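Local coordinates for protein cysteine synthase 3 (Entamoeba histolytica, PDB 6KR5) that catalyses the formation of cysteine from O-acetylserine and sulfide with the help of a pyridoxal phosphate cofactor, at residues 46-49 with 50-53; 56-59 with 60-63; 170-173 with 174-178; 194-197 with 198-202; 245-248 with 249-252. All coordinates share one frame; numbering follows the deposited sequence.

Contacts 1, 2 and 4 are buried; contact 3 has an open side and contact 5 lies at the surface. Contact 1 ends strand 43-48, contacts 2, 3 and 4 are turns of helices 58-72, 169-179 and 195-207, and contact 5 is a loop turn. Contact 2 carries the lysine bonded to the cofactor, contact 4 grips its phosphate. A buried charge network of Glu49, Lys47, Arg60 and Glu175 ties contacts 1, 2 and 3 together, whereas contacts 3 and 4 meet through apolar side chains about Val200. Contact 5 leans on contact 4, about 8 Å between centres, through Ile198 and the Lys247-Glu202 salt bridge; contacts 1, 2 and 3 also reach the second subunit.

Contact 1: 46-49 with 50-53; sequences VKLE and CFNP
Glu49 O is gripped twice by Asn52, through the backbone N at 3.2 Å and through the side-chain ND2 at 3.0 Å, in the 3-10 turn that follows strand 43-48. The two donors arrive differently: ND2 lies in the carbonyl plane, on a lone pair, while the backbone N stands well above that plane. The same amide nitrogen also serves the carboxylate, with Asn52 ND2 to Glu49 OE1 at 2.9 Å. That oxygen is met from above the carboxylate plane although it lies in the plane of the amide, because the two flat groups are turned 56° against each other as the side chains run side by side. The bend at chi2 (-64°) brings the Glu49 carboxylate alongside the Asn52 amide. One residue earlier, Phe51 N bonds to Leu48 O at 3.1 Å. Beside this bond Leu48 CB meets Phe51 CD1 at 3.6 Å. The turn thus has a polar side and an apolar one, the latter facing Ile17 and Thr20 of the second subunit. Cys50, in the same turn, is bridged to Cys309 by a disulfide. Farther out, Glu49 OE1 takes a salt bridge from Arg60 and OE2 bonds to Thr24, while Asn52 OD1 is held by Gly22 N. With so many donors around it, the buried carboxylate is probably kept ionised, and the amide has its rotation fixed from both ends.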
loop_
_atom_site.group_PDB
_atom_site.type_symbol
_atom_site.label_atom_id
_atom_site.label_comp_id
_atom_site.label_asym_id
_atom_site.label_seq_id
_atom_site.Cartn_x
_atom_site.Cartn_y
_atom_site.Cartn_z
ATOM N N VAL B 46 -13.841 -1.949 -9.375
ATOM C CA VAL B 46 -13.113 -0.892 -8.679
ATOM C C VAL B 46 -11.655 -0.910 -9.114
ATOM O O VAL B 46 -11.016 -1.970 -9.154
ATOM C CB VAL B 46 -13.247 -1.015 -7.147
ATOM C CG1 VAL B 46 -14.651 -0.620 -6.721
ATOM C CG2 VAL B 46 -12.894 -2.416 -6.641
ATOM N N LYS B 47 -11.123 0.270 -9.431
ATOM C CA LYS B 47 -9.728 0.416 -9.831
ATOM C C LYS B 47 -8.941 0.902 -8.624
ATOM O O LYS B 47 -9.215 1.984 -8.099
ATOM C CB LYS B 47 -9.581 1.389 -10.999
ATOM C CG LYS B 47 -8.151 1.420 -11.534
ATOM C CD LYS B 47 -8.064 1.968 -12.934
ATOM C CE LYS B 47 -6.622 1.951 -13.437
ATOM N NZ LYS B 47 -6.018 0.595 -13.641
ATOM N N LEU B 48 -7.979 0.094 -8.175
ATOM C CA LEU B 48 -7.360 0.278 -6.860
ATOM C C LEU B 48 -6.065 1.072 -6.995
ATOM O O LEU B 48 -4.975 0.504 -7.125
ATOM C CB LEU B 48 -7.128 -1.073 -6.203
ATOM C CG LEU B 48 -8.401 -1.904 -6.180
ATOM C CD1 LEU B 48 -8.113 -3.217 -5.484
ATOM C CD2 LEU B 48 -9.475 -1.171 -5.448
ATOM N N GLU B 49 -6.185 2.400 -6.899
ATOM C CA GLU B 49 -5.002 3.244 -6.982
ATOM C C GLU B 49 -4.140 3.132 -5.734
ATOM O O GLU B 49 -3.018 3.652 -5.713
ATOM C CB GLU B 49 -5.423 4.687 -7.266
ATOM C CG GLU B 49 -6.044 4.813 -8.659
ATOM C CD GLU B 49 -5.033 4.481 -9.751
ATOM O OE1 GLU B 49 -3.971 5.140 -9.752
ATOM O OE2 GLU B 49 -5.294 3.587 -10.594
ATOM N N CYS B 50 -4.619 2.438 -4.706
ATOM C CA CYS B 50 -3.774 2.121 -3.568
ATOM C C CYS B 50 -2.606 1.216 -3.943
ATOM O O CYS B 50 -1.655 1.092 -3.159
ATOM C CB CYS B 50 -4.623 1.457 -2.494
ATOM S SG CYS B 50 -3.711 1.066 -1.023
ATOM N N PHE B 51 -2.647 0.585 -5.121
ATOM C CA PHE B 51 -1.556 -0.287 -5.536
ATOM C C PHE B 51 -0.349 0.473 -6.075
ATOM O O PHE B 51 0.682 -0.151 -6.344
ATOM C CB PHE B 51 -2.054 -1.299 -6.570
ATOM C CG PHE B 51 -2.649 -2.534 -5.955
ATOM C CD1 PHE B 51 -3.890 -2.487 -5.367
ATOM C CD2 PHE B 51 -1.965 -3.734 -5.981
ATOM C CE1 PHE B 51 -4.443 -3.629 -4.800
ATOM C CE2 PHE B 51 -2.514 -4.868 -5.411
ATOM C CZ PHE B 51 -3.751 -4.809 -4.832
ATOM N N ASN B 52 -0.436 1.794 -6.241
ATOM C CA ASN B 52 0.758 2.568 -6.548
ATOM C C ASN B 52 1.767 2.456 -5.402
ATOM O O ASN B 52 1.391 2.171 -4.257
ATOM C CB ASN B 52 0.373 4.022 -6.799
ATOM C CG ASN B 52 -0.259 4.218 -8.164
ATOM O OD1 ASN B 52 0.410 4.081 -9.188
ATOM N ND2 ASN B 52 -1.556 4.512 -8.190
ATOM N N PRO B 53 3.063 2.654 -5.681
ATOM C CA PRO B 53 4.078 2.445 -4.624
ATOM C C PRO B 53 3.862 3.272 -3.366
ATOM O O PRO B 53 4.137 2.776 -2.261
ATOM C CB PRO B 53 5.398 2.812 -5.323
ATOM C CG PRO B 53 4.998 3.528 -6.604
ATOM C CD PRO B 53 3.677 2.930 -6.990
#

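Contact 2: 56-59 with 60-63; sequences SVKD and RVGF. With PLP (pyridoxal-5'-phosphate), chain D.
Lys58 lays its CD against Val61 CG2 at 4.0 Å near the N-terminal end of helix 58-72, and its tip is bonded to pyridoxal-5'-phosphate, consistent with the internal Schiff base expected of a PLP enzyme, here of the fold-type II family that includes cysteine synthases. Lys58 NZ is 1.3 Å from PLP C4A, a distance fitting the imine; PLP O4A, modelled within bonding distance of the same lysine atoms, is doubtful. A bend at chi2 (-51°) helps to swing the lysine chain to the ring. Next to it Val57 CG1 approaches PLP C4 at 4.2 Å, so the residue before the lysine also lines the cofactor. The backbone behind is fixed on both sides of Lys58. Its N is capped by Ser56 OG at 3.0 Å, its O receives Gly62 N at 2.8 Å in an almost straight hydrogen bond (N-H...O 174°), and Arg60 N bonds to Val57 O. A second shell secures this turn. Asp59 leads its carboxylate away from the cofactor to Met54 N and Gln95 NE2, both bonding to OD2. Arg60, extended from CG to NE, carries its guanidinium to Glu49 and to a salt bridge with Glu175. The two charged side chains diverge, linking this turn to the preceding loop and helix 88-100 on the one hand and to the end of strand 43-48 and helix 169-179 on the other. Farther along, Phe63 directs its ring away toward Tyr67 and Ile6 of the second subunit, while its CB rests 3.2 Å from Asp59 O.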
loop_
_atom_site.group_PDB
_atom_site.type_symbol
_atom_site.label_atom_id
_atom_site.label_comp_id
_atom_site.label_asym_id
_atom_site.label_seq_id
_atom_site.Cartn_x
_atom_site.Cartn_y
_atom_site.Cartn_z
ATOM N N SER B 56 -1.440 5.979 -3.630
ATOM C CA SER B 56 -2.552 6.806 -4.070
ATOM C C SER B 56 -2.388 7.156 -5.535
ATOM O O SER B 56 -1.311 7.025 -6.118
ATOM C CB SER B 56 -2.692 8.091 -3.250
ATOM O OG SER B 56 -1.943 9.154 -3.834
ATOM N N VAL B 57 -3.497 7.614 -6.116
ATOM C CA VAL B 57 -3.514 8.069 -7.501
ATOM C C VAL B 57 -2.508 9.187 -7.734
ATOM O O VAL B 57 -2.028 9.374 -8.860
ATOM C CB VAL B 57 -4.953 8.496 -7.847
ATOM C CG1 VAL B 57 -5.371 9.687 -7.012
ATOM C CG2 VAL B 57 -5.096 8.779 -9.327
ATOM N N LYS B 58 -2.164 9.942 -6.688
ATOM C CA LYS B 58 -1.243 11.060 -6.872
ATOM C C LYS B 58 0.180 10.619 -7.190
ATOM O O LYS B 58 0.983 11.462 -7.607
ATOM C CB LYS B 58 -1.245 11.961 -5.640
ATOM C CG LYS B 58 -2.600 12.600 -5.364
ATOM C CD LYS B 58 -3.181 13.296 -6.589
ATOM C CE LYS B 58 -4.259 14.271 -6.170
ATOM N NZ LYS B 58 -5.586 13.644 -6.416
ATOM N N ASP B 59 0.519 9.341 -7.022
ATOM C CA ASP B 59 1.790 8.859 -7.559
ATOM C C ASP B 59 1.890 9.175 -9.044
ATOM O O ASP B 59 2.947 9.587 -9.540
ATOM C CB ASP B 59 1.926 7.346 -7.370
ATOM C CG ASP B 59 2.282 6.937 -5.958
ATOM O OD1 ASP B 59 1.890 7.624 -4.999
ATOM O OD2 ASP B 59 2.951 5.888 -5.825
ATOM N N ARG B 60 0.789 8.968 -9.774
ATOM C CA ARG B 60 0.798 9.232 -11.208
ATOM C C ARG B 60 0.962 10.711 -11.485
ATOM O O ARG B 60 1.671 11.101 -12.426
ATOM C CB ARG B 60 -0.503 8.758 -11.844
ATOM C CG ARG B 60 -0.830 7.288 -11.688
ATOM C CD ARG B 60 -2.176 7.063 -12.345
ATOM N NE ARG B 60 -2.738 5.736 -12.135
ATOM C CZ ARG B 60 -2.643 4.728 -12.995
ATOM N NH1 ARG B 60 -1.962 4.852 -14.130
ATOM N NH2 ARG B 60 -3.249 3.584 -12.724
ATOM N N VAL B 61 0.296 11.536 -10.677
ATOM C CA VAL B 61 0.231 12.974 -10.901
ATOM C C VAL B 61 1.570 13.617 -10.578
ATOM O O VAL B 61 2.100 14.410 -11.364
ATOM C CB VAL B 61 -0.902 13.588 -10.063
ATOM C CG1 VAL B 61 -0.864 15.123 -10.131
ATOM C CG2 VAL B 61 -2.265 13.018 -10.497
ATOM N N GLY B 62 2.125 13.305 -9.405
ATOM C CA GLY B 62 3.416 13.874 -9.051
ATOM C C GLY B 62 4.497 13.451 -10.020
ATOM O O GLY B 62 5.346 14.260 -10.420
ATOM N N PHE B 63 4.462 12.184 -10.432
ATOM C CA PHE B 63 5.423 11.698 -11.411
ATOM C C PHE B 63 5.310 12.463 -12.719
ATOM O O PHE B 63 6.312 12.962 -13.241
ATOM C CB PHE B 63 5.219 10.208 -11.671
ATOM C CG PHE B 63 6.002 9.715 -12.848
ATOM C CD1 PHE B 63 7.364 9.481 -12.727
ATOM C CD2 PHE B 63 5.401 9.530 -14.079
ATOM C CE1 PHE B 63 8.105 9.037 -13.808
ATOM C CE2 PHE B 63 6.142 9.097 -15.166
ATOM C CZ PHE B 63 7.489 8.858 -15.030
HETATM N N1 PLP D . -9.271 11.127 -3.327
HETATM C C2 PLP D . -7.973 11.213 -2.901
HETATM C C2A PLP D . -7.590 10.504 -1.640
HETATM C C3 PLP D . -7.053 11.939 -3.636
HETATM O O3 PLP D . -5.764 12.015 -3.190
HETATM C C4 PLP D . -7.446 12.574 -4.807
HETATM C C4A PLP D . -6.504 13.445 -5.559
HETATM O O4A PLP D . -5.353 13.620 -5.142
HETATM C C5 PLP D . -8.769 12.475 -5.232
HETATM C C6 PLP D . -9.668 11.754 -4.480
HETATM C C5A PLP D . -9.280 13.179 -6.470
HETATM O O4P PLP D . -8.587 12.874 -7.648
HETATM P P PLP D . -8.418 14.063 -8.707
HETATM O O1P PLP D . -9.788 14.673 -8.943
HETATM O O2P PLP D . -7.494 15.079 -8.098
HETATM O O3P PLP D . -7.857 13.455 -9.941
#

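Contact 3: 170-173 with 174-178; sequences VYTA and NEIWE
Tyr171 and Glu175 form a tightly packed part of this helical stretch, where Glu175 N bonds to Tyr171 O at 2.8 Å and the glutamate chain then folds back over the same carbonyl. Glu175 CG comes within 3.2 Å of Tyr171 O, and OE2 lies alongside Tyr171 CB at 3.8 Å. CG sits beside its own backbone N (chi1 -67°), which directs the extended chain back along the helix. Its buried carboxylate is well supplied: besides Arg60, OE1 meets Lys47 and Thr24 N, while OE2 takes Gly23 N. On the neighbouring inner face, Ile176 CG1 covers Thr172 O at 3.4 Å, and Ala173 O receives Trp177 N at 2.8 Å. The outer side is looser. Val170 and Tyr171 are largely exposed, and Asn174, whose N bonds to Val170 O at 3.0 Å, sends its amide away from that turn. This side is not wholly solvent, since Tyr171 packs on Ile6 and Asn174 on Pro9 of the second subunit. Regular i to i+4 bonds with one buried and one open face mark an amphipathic alpha-helix, here packed on strand 43-48, helix 58-72 and helix 195-207.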
loop_
_atom_site.group_PDB
_atom_site.type_symbol
_atom_site.label_atom_id
_atom_site.label_comp_id
_atom_site.label_asym_id
_atom_site.label_seq_id
_atom_site.Cartn_x
_atom_site.Cartn_y
_atom_site.Cartn_z
ATOM N N VAL B 170 -3.774 9.329 -19.215
ATOM C CA VAL B 170 -3.710 8.520 -20.428
ATOM C C VAL B 170 -3.465 7.067 -20.048
ATOM O O VAL B 170 -4.092 6.148 -20.587
ATOM C CB VAL B 170 -2.627 9.056 -21.380
ATOM C CG1 VAL B 170 -2.481 8.141 -22.591
ATOM C CG2 VAL B 170 -2.970 10.464 -21.823
ATOM N N TYR B 171 -2.599 6.847 -19.059
ATOM C CA TYR B 171 -2.313 5.492 -18.606
ATOM C C TYR B 171 -3.498 4.898 -17.851
ATOM O O TYR B 171 -3.909 3.766 -18.120
ATOM C CB TYR B 171 -1.055 5.495 -17.737
ATOM C CG TYR B 171 0.222 5.770 -18.500
ATOM C CD1 TYR B 171 0.672 7.075 -18.710
ATOM C CD2 TYR B 171 0.989 4.719 -18.995
ATOM C CE1 TYR B 171 1.847 7.319 -19.404
ATOM C CE2 TYR B 171 2.162 4.955 -19.690
ATOM C CZ TYR B 171 2.585 6.253 -19.889
ATOM O OH TYR B 171 3.756 6.477 -20.577
ATOM N N THR B 172 -4.071 5.653 -16.908
ATOM C CA THR B 172 -5.232 5.162 -16.172
ATOM C C THR B 172 -6.325 4.709 -17.129
ATOM O O THR B 172 -6.863 3.600 -17.006
ATOM C CB THR B 172 -5.757 6.254 -15.233
ATOM O OG1 THR B 172 -4.659 6.908 -14.583
ATOM C CG2 THR B 172 -6.708 5.667 -14.182
ATOM N N ALA B 173 -6.645 5.557 -18.108
ATOM C CA ALA B 173 -7.690 5.231 -19.073
ATOM C C ALA B 173 -7.318 4.020 -19.913
ATOM O O ALA B 173 -8.156 3.138 -20.137
ATOM C CB ALA B 173 -7.963 6.430 -19.977
ATOM N N ASN B 174 -6.072 3.960 -20.396
ATOM C CA ASN B 174 -5.670 2.815 -21.205
ATOM C C ASN B 174 -5.771 1.521 -20.416
ATOM O O ASN B 174 -6.189 0.487 -20.953
ATOM C CB ASN B 174 -4.245 2.980 -21.727
ATOM C CG ASN B 174 -3.849 1.847 -22.656
ATOM O OD1 ASN B 174 -4.514 1.616 -23.668
ATOM N ND2 ASN B 174 -2.786 1.119 -22.309
ATOM N N GLU B 175 -5.377 1.556 -19.139
ATOM C CA GLU B 175 -5.519 0.378 -18.294
ATOM C C GLU B 175 -6.974 -0.063 -18.199
ATOM O O GLU B 175 -7.268 -1.259 -18.277
ATOM C CB GLU B 175 -4.956 0.662 -16.903
ATOM C CG GLU B 175 -3.450 0.870 -16.902
ATOM C CD GLU B 175 -2.956 1.599 -15.670
ATOM O OE1 GLU B 175 -3.573 1.433 -14.597
ATOM O OE2 GLU B 175 -1.944 2.318 -15.772
ATOM N N ILE B 176 -7.899 0.882 -18.014
ATOM C CA ILE B 176 -9.318 0.520 -17.977
ATOM C C ILE B 176 -9.758 -0.043 -19.321
ATOM O O ILE B 176 -10.482 -1.046 -19.387
ATOM C CB ILE B 176 -10.176 1.730 -17.575
ATOM C CG1 ILE B 176 -9.860 2.136 -16.131
ATOM C CG2 ILE B 176 -11.666 1.397 -17.738
ATOM C CD1 ILE B 176 -10.318 3.536 -15.793
ATOM N N TRP B 177 -9.329 0.597 -20.410
ATOM C CA TRP B 177 -9.704 0.130 -21.739
ATOM C C TRP B 177 -9.227 -1.297 -21.968
ATOM O O TRP B 177 -9.997 -2.161 -22.399
ATOM C CB TRP B 177 -9.133 1.066 -22.798
ATOM C CG TRP B 177 -9.620 0.717 -24.165
ATOM C CD1 TRP B 177 -8.893 0.164 -25.180
ATOM C CD2 TRP B 177 -10.955 0.864 -24.654
ATOM N NE1 TRP B 177 -9.699 -0.027 -26.286
ATOM C CE2 TRP B 177 -10.967 0.400 -25.985
ATOM C CE3 TRP B 177 -12.141 1.363 -24.102
ATOM C CZ2 TRP B 177 -12.123 0.417 -26.769
ATOM C CZ3 TRP B 177 -13.287 1.371 -24.876
ATOM C CH2 TRP B 177 -13.269 0.901 -26.198
ATOM N N GLU B 178 -7.959 -1.564 -21.668
ATOM C CA GLU B 178 -7.406 -2.893 -21.908
ATOM C C GLU B 178 -8.000 -3.927 -20.954
ATOM O O GLU B 178 -8.382 -5.026 -21.374
ATOM C CB GLU B 178 -5.882 -2.856 -21.772
ATOM C CG GLU B 178 -5.153 -2.117 -22.887
ATOM C CD GLU B 178 -5.124 -2.895 -24.188
ATOM O OE1 GLU B 178 -5.098 -4.141 -24.139
ATOM O OE2 GLU B 178 -5.113 -2.256 -25.263
#

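Contact 4: 194-197 with 198-202; sequences AGTV and IGVGE. With PLP (pyridoxal-5'-phosphate), chain D.
Thr196 faces two ways on the first turn of helix 195-207, with its methyl against Val200 and its hydroxyl on the phosphate of pyridoxal-5'-phosphate. From the base, Thr196 CB stands 3.2 Å from PLP O3P. OG1, the next atom on one branch, donates to that oxygen at 2.7 Å. On the other branch CG2 lies beside Val200 CG2 at 3.9 Å, the two side chains pointing the same way. The torsion explains this division: chi1 of -61° sets OG1 alongside Thr196 N, so that both bond to O3P, N at 2.9 Å, while the methyl turns toward the following helical turn. Ala194, at the N-cap position, gives its own N to PLP O1P at 2.9 Å. The phosphate therefore rests against the start of a helix, whose dipole should favour its negative charge, and Gly192, Thr193, Asn88 and Ser280 add further bonds to the cofactor. Behind this cradle the helix is locked by backbone bonds, Ile198 N to Ala194 O and Val200 N to Thr196 O among them. Ile198 folds CG1 over Ala194 O at 3.4 Å, near Ala194 CB, and its CD1 touches Val197 CG1 at 3.9 Å. The helix is the crossover of a beta-alpha-beta unit: Val197 packs on strands 186-190 and 212-218, Val200 packs on Thr172 and Ile176 of helix 169-179, and Ile198 meets the loop around Lys247.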
loop_
_atom_site.group_PDB
_atom_site.type_symbol
_atom_site.label_atom_id
_atom_site.label_comp_id
_atom_site.label_asym_id
_atom_site.label_seq_id
_atom_site.Cartn_x
_atom_site.Cartn_y
_atom_site.Cartn_z
ATOM N N ALA B 194 -9.724 17.264 -10.314
ATOM C CA ALA B 194 -10.489 16.876 -11.500
ATOM C C ALA B 194 -9.590 16.249 -12.562
ATOM O O ALA B 194 -10.089 15.887 -13.624
ATOM C CB ALA B 194 -11.299 18.036 -12.112
ATOM N N GLY B 195 -8.290 16.066 -12.300
ATOM C CA GLY B 195 -7.438 15.407 -13.280
ATOM C C GLY B 195 -7.934 14.034 -13.692
ATOM O O GLY B 195 -7.870 13.668 -14.870
ATOM N N THR B 196 -8.426 13.250 -12.727
ATOM C CA THR B 196 -8.871 11.891 -13.036
ATOM C C THR B 196 -10.136 11.908 -13.878
ATOM O O THR B 196 -10.198 11.260 -14.930
ATOM C CB THR B 196 -9.107 11.084 -11.764
ATOM O OG1 THR B 196 -7.883 10.990 -11.025
ATOM C CG2 THR B 196 -9.556 9.684 -12.120
ATOM N N VAL B 197 -11.162 12.637 -13.430
ATOM C CA VAL B 197 -12.445 12.559 -14.124
ATOM C C VAL B 197 -12.309 13.102 -15.543
ATOM O O VAL B 197 -12.838 12.512 -16.496
ATOM C CB VAL B 197 -13.553 13.266 -13.313
ATOM C CG1 VAL B 197 -13.399 14.782 -13.288
ATOM C CG2 VAL B 197 -14.945 12.880 -13.849
ATOM N N ILE B 198 -11.548 14.184 -15.719
ATOM C CA ILE B 198 -11.393 14.772 -17.045
ATOM C C ILE B 198 -10.425 13.951 -17.887
ATOM O O ILE B 198 -10.685 13.684 -19.063
ATOM C CB ILE B 198 -10.942 16.242 -16.945
ATOM C CG1 ILE B 198 -11.974 17.089 -16.186
ATOM C CG2 ILE B 198 -10.663 16.821 -18.344
ATOM C CD1 ILE B 198 -13.419 16.866 -16.632
ATOM N N GLY B 199 -9.296 13.542 -17.303
ATOM C CA GLY B 199 -8.323 12.770 -18.061
ATOM C C GLY B 199 -8.842 11.402 -18.461
ATOM O O GLY B 199 -8.718 10.989 -19.620
ATOM N N VAL B 200 -9.404 10.661 -17.505
ATOM C CA VAL B 200 -9.949 9.353 -17.852
ATOM C C VAL B 200 -11.163 9.516 -18.756
ATOM O O VAL B 200 -11.323 8.782 -19.738
ATOM C CB VAL B 200 -10.293 8.545 -16.588
ATOM C CG1 VAL B 200 -10.960 7.219 -16.967
ATOM C CG2 VAL B 200 -9.046 8.286 -15.777
ATOM N N GLY B 201 -12.030 10.484 -18.446
ATOM C CA GLY B 201 -13.226 10.672 -19.249
ATOM C C GLY B 201 -12.903 11.027 -20.689
ATOM O O GLY B 201 -13.451 10.436 -21.624
ATOM N N GLU B 202 -11.984 11.977 -20.888
ATOM C CA GLU B 202 -11.634 12.368 -22.253
ATOM C C GLU B 202 -11.007 11.211 -23.016
ATOM O O GLU B 202 -11.312 10.995 -24.197
ATOM C CB GLU B 202 -10.689 13.569 -22.239
ATOM C CG GLU B 202 -11.371 14.892 -21.916
ATOM C CD GLU B 202 -10.440 16.082 -22.028
ATOM O OE1 GLU B 202 -9.229 15.926 -21.753
ATOM O OE2 GLU B 202 -10.923 17.181 -22.381
HETATM N N1 PLP D . -9.271 11.127 -3.327
HETATM C C2 PLP D . -7.973 11.213 -2.901
HETATM C C2A PLP D . -7.590 10.504 -1.640
HETATM C C3 PLP D . -7.053 11.939 -3.636
HETATM O O3 PLP D . -5.764 12.015 -3.190
HETATM C C4 PLP D . -7.446 12.574 -4.807
HETATM C C4A PLP D . -6.504 13.445 -5.559
HETATM O O4A PLP D . -5.353 13.620 -5.142
HETATM C C5 PLP D . -8.769 12.475 -5.232
HETATM C C6 PLP D . -9.668 11.754 -4.480
HETATM C C5A PLP D . -9.280 13.179 -6.470
HETATM O O4P PLP D . -8.587 12.874 -7.648
HETATM P P PLP D . -8.418 14.063 -8.707
HETATM O O1P PLP D . -9.788 14.673 -8.943
HETATM O O2P PLP D . -7.494 15.079 -8.098
HETATM O O3P PLP D . -7.857 13.455 -9.941
#

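Contact 5: 245-248 with 249-252; sequences IYKK and EVVD
Lys247 and Val250 close the first of two overlapping type I beta-turns in the loop before strand 253-257. Lys247 O accepts from Val250 N at 3.0 Å, and Lys248 O then accepts from Val251 N at 3.1 Å; both donors stand above the carbonyl planes. The charged ends find partners less evenly. Lys247 leads its NZ away to a salt bridge with Glu202 of helix 195-207. Glu249, bent at chi2 (-92°), brings OE2 instead against the lysine's aliphatic base, 3.6 Å from Lys247 CB. Its other oxygen, Glu249 OE1, stays 4.4 Å from Lys248 NZ, too long for a salt bridge, so any attraction at this exposed surface is probably weak. Lys205, farther along helix 195-207, satisfies the other end of the loop by bonding to Val250 O and pairing with Asp252, whose OD2 also accepts from Val213 N. The inner side is apolar: Val250 CG2 packs on Lys247 CB at 3.8 Å, and Val250 and Val251 both touch Ile198. Crossing Val251 at about a right angle, Tyr246 brings its phenol oxygen OH to 3.3 Å from Val251 CG2, with CZ 3.7 Å from that same methyl.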
loop_
_atom_site.group_PDB
_atom_site.type_symbol
_atom_site.label_atom_id
_atom_site.label_comp_id
_atom_site.label_asym_id
_atom_site.label_seq_id
_atom_site.Cartn_x
_atom_site.Cartn_y
_atom_site.Cartn_z
ATOM N N ILE B 245 -8.758 22.566 -14.202
ATOM C CA ILE B 245 -8.771 21.356 -15.019
ATOM C C ILE B 245 -10.192 20.950 -15.396
ATOM O O ILE B 245 -10.417 20.350 -16.457
ATOM C CB ILE B 245 -8.045 20.224 -14.260
ATOM C CG1 ILE B 245 -6.545 20.489 -14.243
ATOM C CG2 ILE B 245 -8.359 18.863 -14.861
ATOM C CD1 ILE B 245 -5.754 19.557 -13.309
ATOM N N TYR B 246 -11.164 21.230 -14.531
ATOM C CA TYR B 246 -12.527 20.765 -14.761
ATOM C C TYR B 246 -13.079 21.302 -16.079
ATOM O O TYR B 246 -12.975 22.500 -16.370
ATOM C CB TYR B 246 -13.433 21.186 -13.607
ATOM C CG TYR B 246 -14.747 20.442 -13.609
ATOM C CD1 TYR B 246 -14.824 19.142 -13.136
ATOM C CD2 TYR B 246 -15.903 21.029 -14.109
ATOM C CE1 TYR B 246 -16.021 18.446 -13.139
ATOM C CE2 TYR B 246 -17.101 20.338 -14.122
ATOM C CZ TYR B 246 -17.151 19.051 -13.634
ATOM O OH TYR B 246 -18.328 18.342 -13.633
ATOM N N LYS B 247 -13.677 20.408 -16.863
ATOM C CA LYS B 247 -14.343 20.747 -18.124
ATOM C C LYS B 247 -15.740 20.149 -18.062
ATOM O O LYS B 247 -15.895 18.940 -18.245
ATOM C CB LYS B 247 -13.593 20.193 -19.328
ATOM C CG LYS B 247 -12.277 20.815 -19.647
ATOM C CD LYS B 247 -11.596 19.978 -20.725
ATOM C CE LYS B 247 -10.921 20.834 -21.771
ATOM N NZ LYS B 247 -10.341 19.988 -22.851
ATOM N N LYS B 248 -16.754 20.991 -17.839
ATOM C CA LYS B 248 -18.105 20.482 -17.627
ATOM C C LYS B 248 -18.604 19.662 -18.810
ATOM O O LYS B 248 -19.407 18.736 -18.623
ATOM C CB LYS B 248 -19.061 21.644 -17.346
ATOM C CG LYS B 248 -19.194 22.617 -18.502
ATOM C CD LYS B 248 -20.243 23.673 -18.204
ATOM C CE LYS B 248 -20.351 24.672 -19.348
ATOM N NZ LYS B 248 -19.031 25.268 -19.696
ATOM N N GLU B 249 -18.141 19.971 -20.026
ATOM C CA GLU B 249 -18.636 19.261 -21.200
ATOM C C GLU B 249 -18.184 17.803 -21.248
ATOM O O GLU B 249 -18.786 17.015 -21.980
ATOM C CB GLU B 249 -18.206 19.988 -22.472
ATOM C CG GLU B 249 -16.717 19.978 -22.733
ATOM C CD GLU B 249 -15.996 21.193 -22.160
ATOM O OE1 GLU B 249 -16.611 21.964 -21.387
ATOM O OE2 GLU B 249 -14.802 21.374 -22.488
ATOM N N VAL B 250 -17.153 17.423 -20.483
ATOM C CA VAL B 250 -16.714 16.027 -20.420
ATOM C C VAL B 250 -17.586 15.204 -19.485
ATOM O O VAL B 250 -17.649 13.967 -19.610
ATOM C CB VAL B 250 -15.241 15.972 -19.969
ATOM C CG1 VAL B 250 -14.706 14.533 -19.866
ATOM C CG2 VAL B 250 -14.377 16.774 -20.914
ATOM N N VAL B 251 -18.259 15.857 -18.545
ATOM C CA VAL B 251 -18.964 15.179 -17.462
ATOM C C VAL B 251 -20.441 15.062 -17.810
ATOM O O VAL B 251 -21.080 16.053 -18.186
ATOM C CB VAL B 251 -18.772 15.932 -16.136
ATOM C CG1 VAL B 251 -19.593 15.298 -15.026
ATOM C CG2 VAL B 251 -17.287 15.990 -15.778
ATOM N N ASP B 252 -20.991 13.861 -17.660
ATOM C CA ASP B 252 -22.385 13.606 -17.991
ATOM C C ASP B 252 -23.325 13.688 -16.799
ATOM O O ASP B 252 -24.524 13.938 -16.988
ATOM C CB ASP B 252 -22.513 12.224 -18.628
ATOM C CG ASP B 252 -21.747 12.132 -19.907
ATOM O OD1 ASP B 252 -22.058 12.930 -20.816
ATOM O OD2 ASP B 252 -20.808 11.312 -19.990
#